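Local structure of transcriptional regulator (Actinomyces oris, 5V8C) at residues I76-K79 / L83-L86; A118-I123 / D159-V164; I130-P135 / T193-Q198. The protein acts as a phosphotransferase of the LytR-Cps2A-Psr family that mediates glycosylation of a cell wall-anchored surface protein. All blocks are in the same frame, centred on the assembly; numbering follows the deposited sequence.

Contact 1: residues I76-K79 / L83-L86; sequences INSK and LDRL. With PO4 (phosphate ion), chain C.
The carbonyl oxygen of Ile76 is approached by two groups of the opposite strand. The amide of Asp84 gives it a hydrogen bond of 3.2 Å from N to O, and the CA-H of Leu83 adds a softer contact, CA to Ile76 O 3.4 Å. In return Ile76 N donates to Asp84 O at 3.1 Å. These two bonds define a hydrogen-bonded antiparallel pair in a small beta hairpin, followed by the non-hydrogen-bonded pair Asn77-Leu83. The two pairs show how a short ladder separates its faces. On one, Leu83 lays CD2 against the Asn77 backbone, 3.8 Å from CA; on the other, Ile76 holds CG1 between its own N and carbonyl carbon (chi1 57°), where it meets Leu86 CD1 at 3.7 Å, the two side chains crossing at about a right angle. Asp84 shares the Ile76 face, and its carboxylate lies alongside Ser78, with OD2 3.1 Å from OG. Replacing Asp84 by an alanine removes this carboxylate and is likely to open a gap beside the Ser78 hydroxymethyl group, whose OG would keep its weak bond to Glu82 O. The turn is tied down further by Asn77 ND2 bonding to Glu82 O, and by Thr103 OG1 of helix 94-105, bonded to the carbonyls of Asn77 and Ser78. Beyond the ladder, Arg85 bends at chi3 and offers the edge of its guanidinium to a phosphate ion, through a weak hydrogen bond of 3.3 Å from NH2 to O2. Arg51 lies close to the same guanidinium, and the two charges would probably favour an anion here, consistent with an enzyme that handles phosphorylated groups, although the phosphate itself probably came from the crystallisation liquor.

Contact 2: residues A118-I123 / D159-V164; sequences AQFATI and DALALV
Phe120 and Leu161 meet because both send CG opposite to the backbone N (chi1 -172° and -170°): Phe120 sets out toward the partner helix, whereas the Leu161 torsion brings CD1 round to it. The motif is a helix-helix packing within the LytR-Cps2A-Psr fold: the segments of helices 117-126 and 157-165 run at 130° to one another, their axes 9.6 Å apart at the closest approach. At that spacing a single large side chain can do most of the bridging, and here Phe120 does so, contacting three residues of 159-164. Its CD2 touches Leu161 CD1 at 3.6 Å, the two side chains lying alongside with their directions reversed. Farther round the ring, CE2 comes 4.4 Å from Val164 CG2, an oblique approach. No hydrogen bond spans the helices, so the join is purely apolar. A bound polyether, probably a crystallisation additive, lies about 4 Å from the Phe120 side chain, consistent with the hydrophobic pocket in which relatives hold a polyprenyl chain. Between the two helices, the ring turns an edge to the backbone of the partner, with CE2 4.3 Å from the carbonyl carbon of Ala160 and equally far from its CB.

Contact 3: residues I130-P135 / T193-Q198; sequences IEVDVP and TATVMQ
Ile130 opens the segment by pressing its terminal methyl onto Val196 of the long helix 182-208. CG1 stands between the backbone N and the carbonyl carbon (chi1 51°), and a nearly extended chi2 (165°) then carries CD1 forward into the fork of the valine: it lies 3.8 Å from Val196 CG2 and 3.9 Å from Val196 CG1, the two side chains meeting at an oblique angle. Two residues on, at Val132, the chain faces the helix again, and here the backbones come nearest, 6.6 Å between the CA atoms of Val132 and Thr195. The touching groups are methyls once more. Thr195 CG2 fits against both branches of the valine, 3.6 Å from Val132 CG1 and 4.0 Å from Val132 CG2. The rotamer that turns CG2 to the valine also leaves OG1 bonded to Gln191 O, within the same helix. The pair illustrates how a threonine on a helix may serve apolar packing without leaving its polar group stranded. Nothing polar links the two segments, so the contact rests on these two clusters of methyls, set on neighbouring residues of the helix and on alternate residues of the extended chain. Past Val132 the chain leaves the helix, and about Asp133 and Val134 it forms a weakly bonded strand, with Val134 paired through its backbone to Gly151; Ile130 is likewise bonded to Leu155. Helix 157-165 packs beside the same groups, through Leu163 on Val132, while Ala199 of helix 182-208 touches both Ile130 and Val132. Met197 leaves the helix on another side, and its side chain touches Val54 and Ala56 of strand 52-60 and Ile67 of strand 65-70, so the helix lies between segment 130-135 and the main sheet.

Contacts 2 and 3 form one apolar cluster, their centres 12 Å apart, whereas contact 1 stands alone, about 27 and 28 Å from them between centres. Helix 182-208 binds the pair together: Val196, engaged in contact 3, also receives Phe120 CZ on its CG1 at 3.7 Å, and Val164 packs on both Thr193 and Val196. Ala160 CB touches Ile130 CD1 as well. Along the chain the hairpin of contact 1 closes first, and then the segments of contacts 2 and 3 alternate. Contacts 1 and 3 flank the chain's centre on opposite sides. Contacts 2 and 3 fasten helices 117-126 and 157-165 and the extended chain to the long helix, while contact 1 is a separate hairpin beside the arginines.

Contact 1: residues I76-K79 / L83-L86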
ATOM      1  N   ILE A  76      -2.022 -14.275   8.488  1.00 87.93           N
ATOM      2  CA  ILE A  76      -3.259 -14.033   9.234  1.00 90.06           C
ATOM      3  C   ILE A  76      -4.271 -15.187   9.035  1.00 96.57           C
ATOM      4  O   ILE A  76      -4.043 -16.058   8.196  1.00 94.97           O
ATOM      5  CB  ILE A  76      -3.890 -12.664   8.832  1.00 91.67           C
ATOM      6  CG1 ILE A  76      -4.154 -12.586   7.314  1.00 91.20           C
ATOM      7  CG2 ILE A  76      -3.066 -11.472   9.340  1.00 90.46           C
ATOM      8  CD1 ILE A  76      -5.344 -11.752   6.921  1.00 98.28           C
ATOM      9  N   ASN A  77      -5.410 -15.155   9.761  1.00 96.57           N
ATOM     10  CA  ASN A  77      -6.485 -16.130   9.578  1.00100.61           C
ATOM     11  C   ASN A  77      -7.306 -15.717   8.347  1.00106.77           C
ATOM     12  O   ASN A  77      -8.168 -14.839   8.447  1.00105.98           O
ATOM     13  CB  ASN A  77      -7.364 -16.232  10.842  1.00105.46           C
ATOM     14  CG  ASN A  77      -8.419 -17.327  10.818  1.00138.38           C
ATOM     15  OD1 ASN A  77      -9.406 -17.282  11.561  1.00139.59           O
ATOM     16  ND2 ASN A  77      -8.233 -18.353   9.997  1.00129.26           N
ATOM     17  N   SER A  78      -6.990 -16.306   7.172  1.00105.00           N
ATOM     18  CA  SER A  78      -7.657 -15.976   5.906  1.00105.40           C
ATOM     19  C   SER A  78      -9.127 -16.395   5.885  1.00114.84           C
ATOM     20  O   SER A  78     -10.002 -15.551   5.683  1.00115.29           O
ATOM     21  CB  SER A  78      -6.913 -16.589   4.723  1.00107.82           C
ATOM     22  OG  SER A  78      -6.945 -18.006   4.771  1.00119.85           O
ATOM     23  N   LYS A  79      -9.393 -17.696   6.057  1.00114.15           N
ATOM     24  CA  LYS A  79     -10.742 -18.246   6.088  1.00117.66           C
ATOM     25  C   LYS A  79     -10.857 -19.089   7.344  1.00125.59           C
ATOM     26  O   LYS A  79      -9.853 -19.629   7.803  1.00125.03           O
ATOM     27  CB  LYS A  79     -11.022 -19.087   4.832  1.00121.45           C
ATOM     28  N   LEU A  83      -4.640 -20.432   7.560  1.00104.06           N
ATOM     29  CA  LEU A  83      -3.683 -19.324   7.534  1.00 99.78           C
ATOM     30  C   LEU A  83      -3.020 -19.097   6.180  1.00 99.99           C
ATOM     31  O   LEU A  83      -2.486 -20.037   5.588  1.00 99.11           O
ATOM     32  CB  LEU A  83      -2.592 -19.484   8.615  1.00 99.98           C
ATOM     33  CG  LEU A  83      -3.039 -19.673  10.067  1.00107.35           C
ATOM     34  CD1 LEU A  83      -1.885 -20.132  10.923  1.00107.95           C
ATOM     35  CD2 LEU A  83      -3.652 -18.403  10.648  1.00108.05           C
ATOM     36  N   ASP A  84      -2.984 -17.821   5.733  1.00 93.63           N
ATOM     37  CA  ASP A  84      -2.337 -17.405   4.491  1.00 91.01           C
ATOM     38  C   ASP A  84      -1.547 -16.137   4.744  1.00 92.97           C
ATOM     39  O   ASP A  84      -1.912 -15.345   5.615  1.00 92.35           O
ATOM     40  CB  ASP A  84      -3.370 -17.106   3.382  1.00 93.32           C
ATOM     41  CG  ASP A  84      -4.288 -18.234   2.917  1.00121.21           C
ATOM     42  OD1 ASP A  84      -4.022 -19.414   3.269  1.00126.32           O
ATOM     43  OD2 ASP A  84      -5.250 -17.943   2.161  1.00129.70           O
ATOM     44  N   ARG A  85      -0.504 -15.896   3.933  1.00 88.04           N
ATOM     45  CA  ARG A  85       0.226 -14.639   3.999  1.00 84.75           C
ATOM     46  C   ARG A  85      -0.559 -13.619   3.181  1.00 87.61           C
ATOM     47  O   ARG A  85      -1.181 -13.985   2.177  1.00 87.36           O
ATOM     48  CB  ARG A  85       1.645 -14.779   3.439  1.00 80.74           C
ATOM     49  CG  ARG A  85       2.605 -15.531   4.346  1.00 84.49           C
ATOM     50  CD  ARG A  85       4.023 -15.509   3.793  1.00 81.73           C
ATOM     51  NE  ARG A  85       4.051 -15.889   2.381  1.00 88.32           N
ATOM     52  CZ  ARG A  85       4.797 -15.291   1.463  1.00104.84           C
ATOM     53  NH1 ARG A  85       5.619 -14.307   1.802  1.00 89.29           N
ATOM     54  NH2 ARG A  85       4.745 -15.688   0.197  1.00 98.03           N
ATOM     55  N   LEU A  86      -0.532 -12.346   3.611  1.00 82.73           N
ATOM     56  CA  LEU A  86      -1.228 -11.242   2.957  1.00 82.09           C
ATOM     57  C   LEU A  86      -1.012 -11.211   1.431  1.00 85.52           C
ATOM     58  O   LEU A  86      -1.965 -11.030   0.679  1.00 85.78           O
ATOM     59  CB  LEU A  86      -0.796  -9.911   3.591  1.00 80.58           C
ATOM     60  CG  LEU A  86      -1.824  -9.187   4.448  1.00 86.03           C
ATOM     61  CD1 LEU A  86      -2.123  -9.961   5.706  1.00 89.34           C
ATOM     62  CD2 LEU A  86      -1.318  -7.826   4.838  1.00 84.05           C
TER
HETATM   63  P   PO4 C 402       8.247 -14.504  -2.551  1.00188.50           P
HETATM   64  O1  PO4 C 402       8.433 -16.011  -3.054  1.00188.45           O
HETATM   65  O2  PO4 C 402       7.555 -14.521  -1.109  1.00188.51           O
HETATM   66  O3  PO4 C 402       7.307 -13.713  -3.577  1.00188.35           O
HETATM   67  O4  PO4 C 402       9.631 -13.804  -2.467  1.00188.27           O

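Contact 2: residues A118-I123 / D159-V164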
ATOM      1  N   ALA A 118       2.417  -1.875 -14.493  1.00 82.33           N
ATOM      2  CA  ALA A 118       2.393  -0.879 -15.557  1.00 82.44           C
ATOM      3  C   ALA A 118       1.536   0.344 -15.147  1.00 87.32           C
ATOM      4  O   ALA A 118       1.907   1.482 -15.446  1.00 87.05           O
ATOM      5  CB  ALA A 118       1.849  -1.501 -16.829  1.00 84.81           C
ATOM      6  N   GLN A 119       0.428   0.103 -14.415  1.00 82.26           N
ATOM      7  CA  GLN A 119      -0.452   1.157 -13.912  1.00 80.60           C
ATOM      8  C   GLN A 119       0.303   2.037 -12.913  1.00 81.89           C
ATOM      9  O   GLN A 119       0.318   3.254 -13.075  1.00 80.42           O
ATOM     10  CB  GLN A 119      -1.717   0.558 -13.278  1.00 81.67           C
ATOM     11  CG  GLN A 119      -2.767   0.094 -14.282  1.00 82.26           C
ATOM     12  CD  GLN A 119      -3.971  -0.546 -13.629  1.00 99.01           C
ATOM     13  OE1 GLN A 119      -3.920  -1.045 -12.503  1.00 94.37           O
ATOM     14  NE2 GLN A 119      -5.083  -0.575 -14.337  1.00 99.59           N
ATOM     15  N   PHE A 120       1.021   1.416 -11.963  1.00 78.30           N
ATOM     16  CA  PHE A 120       1.848   2.121 -10.978  1.00 77.39           C
ATOM     17  C   PHE A 120       2.917   2.983 -11.645  1.00 78.54           C
ATOM     18  O   PHE A 120       3.019   4.167 -11.330  1.00 78.50           O
ATOM     19  CB  PHE A 120       2.496   1.128  -9.994  1.00 79.72           C
ATOM     20  CG  PHE A 120       3.217   1.758  -8.827  1.00 82.05           C
ATOM     21  CD1 PHE A 120       2.543   2.580  -7.932  1.00 87.38           C
ATOM     22  CD2 PHE A 120       4.566   1.513  -8.611  1.00 85.09           C
ATOM     23  CE1 PHE A 120       3.205   3.141  -6.836  1.00 88.27           C
ATOM     24  CE2 PHE A 120       5.223   2.058  -7.508  1.00 88.41           C
ATOM     25  CZ  PHE A 120       4.534   2.855  -6.619  1.00 87.06           C
ATOM     26  N   ALA A 121       3.680   2.411 -12.593  1.00 73.71           N
ATOM     27  CA  ALA A 121       4.730   3.150 -13.311  1.00 72.98           C
ATOM     28  C   ALA A 121       4.190   4.329 -14.142  1.00 73.17           C
ATOM     29  O   ALA A 121       4.834   5.380 -14.183  1.00 69.79           O
ATOM     30  CB  ALA A 121       5.545   2.203 -14.183  1.00 74.57           C
ATOM     31  N   THR A 122       2.994   4.162 -14.767  1.00 70.85           N
ATOM     32  CA  THR A 122       2.313   5.208 -15.549  1.00 71.79           C
ATOM     33  C   THR A 122       1.904   6.369 -14.623  1.00 76.30           C
ATOM     34  O   THR A 122       2.184   7.529 -14.926  1.00 75.01           O
ATOM     35  CB  THR A 122       1.112   4.614 -16.311  1.00 81.33           C
ATOM     36  OG1 THR A 122       1.575   3.653 -17.257  1.00 88.15           O
ATOM     37  CG2 THR A 122       0.296   5.664 -17.032  1.00 79.97           C
ATOM     38  N   ILE A 123       1.276   6.034 -13.479  1.00 74.53           N
ATOM     39  CA  ILE A 123       0.820   6.985 -12.466  1.00 74.88           C
ATOM     40  C   ILE A 123       1.999   7.809 -11.926  1.00 80.85           C
ATOM     41  O   ILE A 123       1.902   9.032 -11.834  1.00 83.22           O
ATOM     42  CB  ILE A 123       0.051   6.250 -11.334  1.00 77.02           C
ATOM     43  CG1 ILE A 123      -1.337   5.773 -11.813  1.00 77.18           C
ATOM     44  CG2 ILE A 123      -0.058   7.115 -10.072  1.00 77.99           C
ATOM     45  CD1 ILE A 123      -2.089   4.870 -10.792  1.00 78.39           C
ATOM     46  N   ASP A 159      11.844   2.742 -11.669  1.00 77.02           N
ATOM     47  CA  ASP A 159      12.779   2.772 -10.544  1.00 76.45           C
ATOM     48  C   ASP A 159      12.033   2.526  -9.254  1.00 77.67           C
ATOM     49  O   ASP A 159      12.408   1.631  -8.506  1.00 76.17           O
ATOM     50  CB  ASP A 159      13.505   4.125 -10.470  1.00 79.83           C
ATOM     51  CG  ASP A 159      14.601   4.324 -11.500  1.00 97.01           C
ATOM     52  OD1 ASP A 159      15.248   3.323 -11.881  1.00103.70           O
ATOM     53  OD2 ASP A 159      14.816   5.486 -11.922  1.00 99.47           O
ATOM     54  N   ALA A 160      10.937   3.276  -9.024  1.00 75.52           N
ATOM     55  CA  ALA A 160      10.084   3.164  -7.838  1.00 75.16           C
ATOM     56  C   ALA A 160       9.483   1.761  -7.697  1.00 82.49           C
ATOM     57  O   ALA A 160       9.425   1.212  -6.589  1.00 81.49           O
ATOM     58  CB  ALA A 160       8.985   4.202  -7.899  1.00 75.52           C
ATOM     59  N   LEU A 161       9.081   1.170  -8.831  1.00 82.05           N
ATOM     60  CA  LEU A 161       8.530  -0.180  -8.886  1.00 83.59           C
ATOM     61  C   LEU A 161       9.601  -1.211  -8.525  1.00 86.02           C
ATOM     62  O   LEU A 161       9.318  -2.142  -7.777  1.00 86.04           O
ATOM     63  CB  LEU A 161       7.950  -0.458 -10.283  1.00 85.19           C
ATOM     64  CG  LEU A 161       7.119  -1.732 -10.443  1.00 91.23           C
ATOM     65  CD1 LEU A 161       5.827  -1.658  -9.650  1.00 92.30           C
ATOM     66  CD2 LEU A 161       6.808  -1.979 -11.903  1.00 93.47           C
ATOM     67  N   ALA A 162      10.838  -1.013  -9.015  1.00 80.39           N
ATOM     68  CA  ALA A 162      11.972  -1.882  -8.711  1.00 79.43           C
ATOM     69  C   ALA A 162      12.341  -1.801  -7.219  1.00 82.31           C
ATOM     70  O   ALA A 162      12.726  -2.805  -6.629  1.00 81.66           O
ATOM     71  CB  ALA A 162      13.164  -1.488  -9.565  1.00 80.33           C
ATOM     72  N   LEU A 163      12.193  -0.613  -6.617  1.00 78.75           N
ATOM     73  CA  LEU A 163      12.482  -0.363  -5.207  1.00 79.03           C
ATOM     74  C   LEU A 163      11.475  -1.070  -4.284  1.00 88.12           C
ATOM     75  O   LEU A 163      11.888  -1.735  -3.328  1.00 88.15           O
ATOM     76  CB  LEU A 163      12.521   1.158  -4.930  1.00 77.81           C
ATOM     77  CG  LEU A 163      13.185   1.625  -3.629  1.00 79.99           C
ATOM     78  CD1 LEU A 163      14.543   0.977  -3.416  1.00 79.31           C
ATOM     79  CD2 LEU A 163      13.348   3.126  -3.624  1.00 80.81           C
ATOM     80  N   VAL A 164      10.166  -0.945  -4.576  1.00 87.18           N
ATOM     81  CA  VAL A 164       9.136  -1.600  -3.775  1.00 88.44           C
ATOM     82  C   VAL A 164       9.153  -3.126  -3.981  1.00 96.07           C
ATOM     83  O   VAL A 164       8.900  -3.869  -3.035  1.00 97.58           O
ATOM     84  CB  VAL A 164       7.719  -0.985  -3.948  1.00 92.76           C
ATOM     85  CG1 VAL A 164       7.707   0.497  -3.594  1.00 91.98           C
ATOM     86  CG2 VAL A 164       7.165  -1.209  -5.345  1.00 93.39           C
TER

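Contact 3: residues I130-P135 / T193-Q198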
ATOM      1  N   ILE A 130       8.935  10.555  -8.265  1.00 75.05           N
ATOM      2  CA  ILE A 130       8.875  10.816  -6.838  1.00 74.55           C
ATOM      3  C   ILE A 130      10.274  11.030  -6.303  1.00 80.50           C
ATOM      4  O   ILE A 130      11.212  10.400  -6.792  1.00 80.20           O
ATOM      5  CB  ILE A 130       8.131   9.667  -6.084  1.00 76.03           C
ATOM      6  CG1 ILE A 130       8.697   8.266  -6.454  1.00 75.16           C
ATOM      7  CG2 ILE A 130       6.608   9.750  -6.298  1.00 74.85           C
ATOM      8  CD1 ILE A 130       8.298   7.133  -5.517  1.00 79.32           C
ATOM      9  N   GLU A 131      10.426  11.908  -5.312  1.00 78.10           N
ATOM     10  CA  GLU A 131      11.735  12.142  -4.715  1.00 79.15           C
ATOM     11  C   GLU A 131      11.896  11.228  -3.518  1.00 84.27           C
ATOM     12  O   GLU A 131      11.114  11.298  -2.571  1.00 84.09           O
ATOM     13  CB  GLU A 131      11.921  13.613  -4.321  1.00 82.01           C
ATOM     14  N   VAL A 132      12.865  10.321  -3.594  1.00 82.16           N
ATOM     15  CA  VAL A 132      13.124   9.355  -2.539  1.00 82.66           C
ATOM     16  C   VAL A 132      14.600   9.427  -2.156  1.00 91.98           C
ATOM     17  O   VAL A 132      15.459   9.476  -3.036  1.00 93.83           O
ATOM     18  CB  VAL A 132      12.682   7.932  -2.976  1.00 85.59           C
ATOM     19  CG1 VAL A 132      13.214   6.853  -2.036  1.00 84.91           C
ATOM     20  CG2 VAL A 132      11.162   7.843  -3.091  1.00 85.04           C
ATOM     21  N   ASP A 133      14.894   9.485  -0.844  1.00 89.84           N
ATOM     22  CA  ASP A 133      16.272   9.512  -0.376  1.00 90.28           C
ATOM     23  C   ASP A 133      16.823   8.092  -0.393  1.00 90.44           C
ATOM     24  O   ASP A 133      16.150   7.160   0.064  1.00 88.24           O
ATOM     25  CB  ASP A 133      16.376  10.131   1.030  1.00 93.91           C
ATOM     26  CG  ASP A 133      16.013  11.605   1.106  1.00112.87           C
ATOM     27  OD1 ASP A 133      16.612  12.407   0.349  1.00120.55           O
ATOM     28  OD2 ASP A 133      15.179  11.968   1.968  1.00115.90           O
ATOM     29  N   VAL A 134      17.999   7.912  -1.008  1.00 86.39           N
ATOM     30  CA  VAL A 134      18.648   6.601  -1.087  1.00 84.85           C
ATOM     31  C   VAL A 134      19.813   6.624  -0.107  1.00 86.89           C
ATOM     32  O   VAL A 134      20.653   7.517  -0.201  1.00 85.12           O
ATOM     33  CB  VAL A 134      19.130   6.315  -2.511  1.00 85.08           C
ATOM     34  N   PRO A 135      19.817   5.743   0.918  1.00 84.52           N
ATOM     35  CA  PRO A 135      20.872   5.819   1.941  1.00 86.22           C
ATOM     36  C   PRO A 135      22.244   5.353   1.483  1.00 89.99           C
ATOM     37  O   PRO A 135      23.243   5.732   2.091  1.00 91.78           O
ATOM     38  CB  PRO A 135      20.337   4.933   3.072  1.00 87.93           C
ATOM     39  CG  PRO A 135      19.451   3.958   2.401  1.00 90.82           C
ATOM     40  CD  PRO A 135      18.845   4.671   1.222  1.00 85.70           C
ATOM     41  N   THR A 193       8.488   1.088   0.589  1.00 95.41           N
ATOM     42  CA  THR A 193       7.055   1.309   0.310  1.00 94.68           C
ATOM     43  C   THR A 193       6.521   2.500   1.105  1.00 95.17           C
ATOM     44  O   THR A 193       5.736   3.277   0.570  1.00 92.56           O
ATOM     45  CB  THR A 193       6.215   0.054   0.576  1.00108.90           C
ATOM     46  OG1 THR A 193       6.503  -0.430   1.884  1.00117.01           O
ATOM     47  CG2 THR A 193       6.453  -1.045  -0.440  1.00107.22           C
ATOM     48  N   ALA A 194       6.988   2.665   2.366  1.00 92.20           N
ATOM     49  CA  ALA A 194       6.623   3.779   3.248  1.00 92.25           C
ATOM     50  C   ALA A 194       7.090   5.107   2.653  1.00 94.81           C
ATOM     51  O   ALA A 194       6.294   6.043   2.536  1.00 94.36           O
ATOM     52  CB  ALA A 194       7.241   3.578   4.625  1.00 93.81           C
ATOM     53  N   THR A 195       8.371   5.169   2.238  1.00 90.78           N
ATOM     54  CA  THR A 195       8.966   6.339   1.592  1.00 90.36           C
ATOM     55  C   THR A 195       8.211   6.651   0.299  1.00 92.91           C
ATOM     56  O   THR A 195       7.843   7.802   0.072  1.00 93.06           O
ATOM     57  CB  THR A 195      10.451   6.094   1.302  1.00 98.36           C
ATOM     58  OG1 THR A 195      11.066   5.515   2.450  1.00101.38           O
ATOM     59  CG2 THR A 195      11.182   7.366   0.893  1.00 97.28           C
ATOM     60  N   VAL A 196       7.981   5.616  -0.537  1.00 87.14           N
ATOM     61  CA  VAL A 196       7.264   5.735  -1.802  1.00 85.34           C
ATOM     62  C   VAL A 196       5.871   6.294  -1.563  1.00 88.40           C
ATOM     63  O   VAL A 196       5.513   7.278  -2.202  1.00 89.33           O
ATOM     64  CB  VAL A 196       7.260   4.397  -2.575  1.00 88.47           C
ATOM     65  CG1 VAL A 196       6.195   4.371  -3.665  1.00 87.83           C
ATOM     66  CG2 VAL A 196       8.640   4.109  -3.160  1.00 88.54           C
ATOM     67  N   MET A 197       5.127   5.731  -0.587  1.00 83.84           N
ATOM     68  CA  MET A 197       3.788   6.188  -0.209  1.00 83.79           C
ATOM     69  C   MET A 197       3.794   7.643   0.211  1.00 86.61           C
ATOM     70  O   MET A 197       2.866   8.371  -0.135  1.00 86.99           O
ATOM     71  CB  MET A 197       3.224   5.344   0.930  1.00 86.97           C
ATOM     72  CG  MET A 197       2.493   4.134   0.463  1.00 91.11           C
ATOM     73  SD  MET A 197       1.791   3.228   1.845  1.00 96.73           S
ATOM     74  CE  MET A 197       1.993   1.615   1.248  1.00 93.85           C
ATOM     75  N   GLN A 198       4.825   8.070   0.966  1.00 81.95           N
ATOM     76  CA  GLN A 198       4.911   9.467   1.368  1.00 82.70           C
ATOM     77  C   GLN A 198       5.258  10.333   0.169  1.00 87.50           C
ATOM     78  O   GLN A 198       4.608  11.365  -0.047  1.00 88.97           O
ATOM     79  CB  GLN A 198       5.895   9.678   2.535  1.00 84.42           C
ATOM     80  CG  GLN A 198       5.938  11.119   3.065  1.00 98.82           C
ATOM     81  CD  GLN A 198       4.579  11.693   3.434  1.00117.82           C
ATOM     82  OE1 GLN A 198       3.964  11.310   4.442  1.00117.67           O
ATOM     83  NE2 GLN A 198       4.113  12.680   2.661  1.00 91.28           N
TER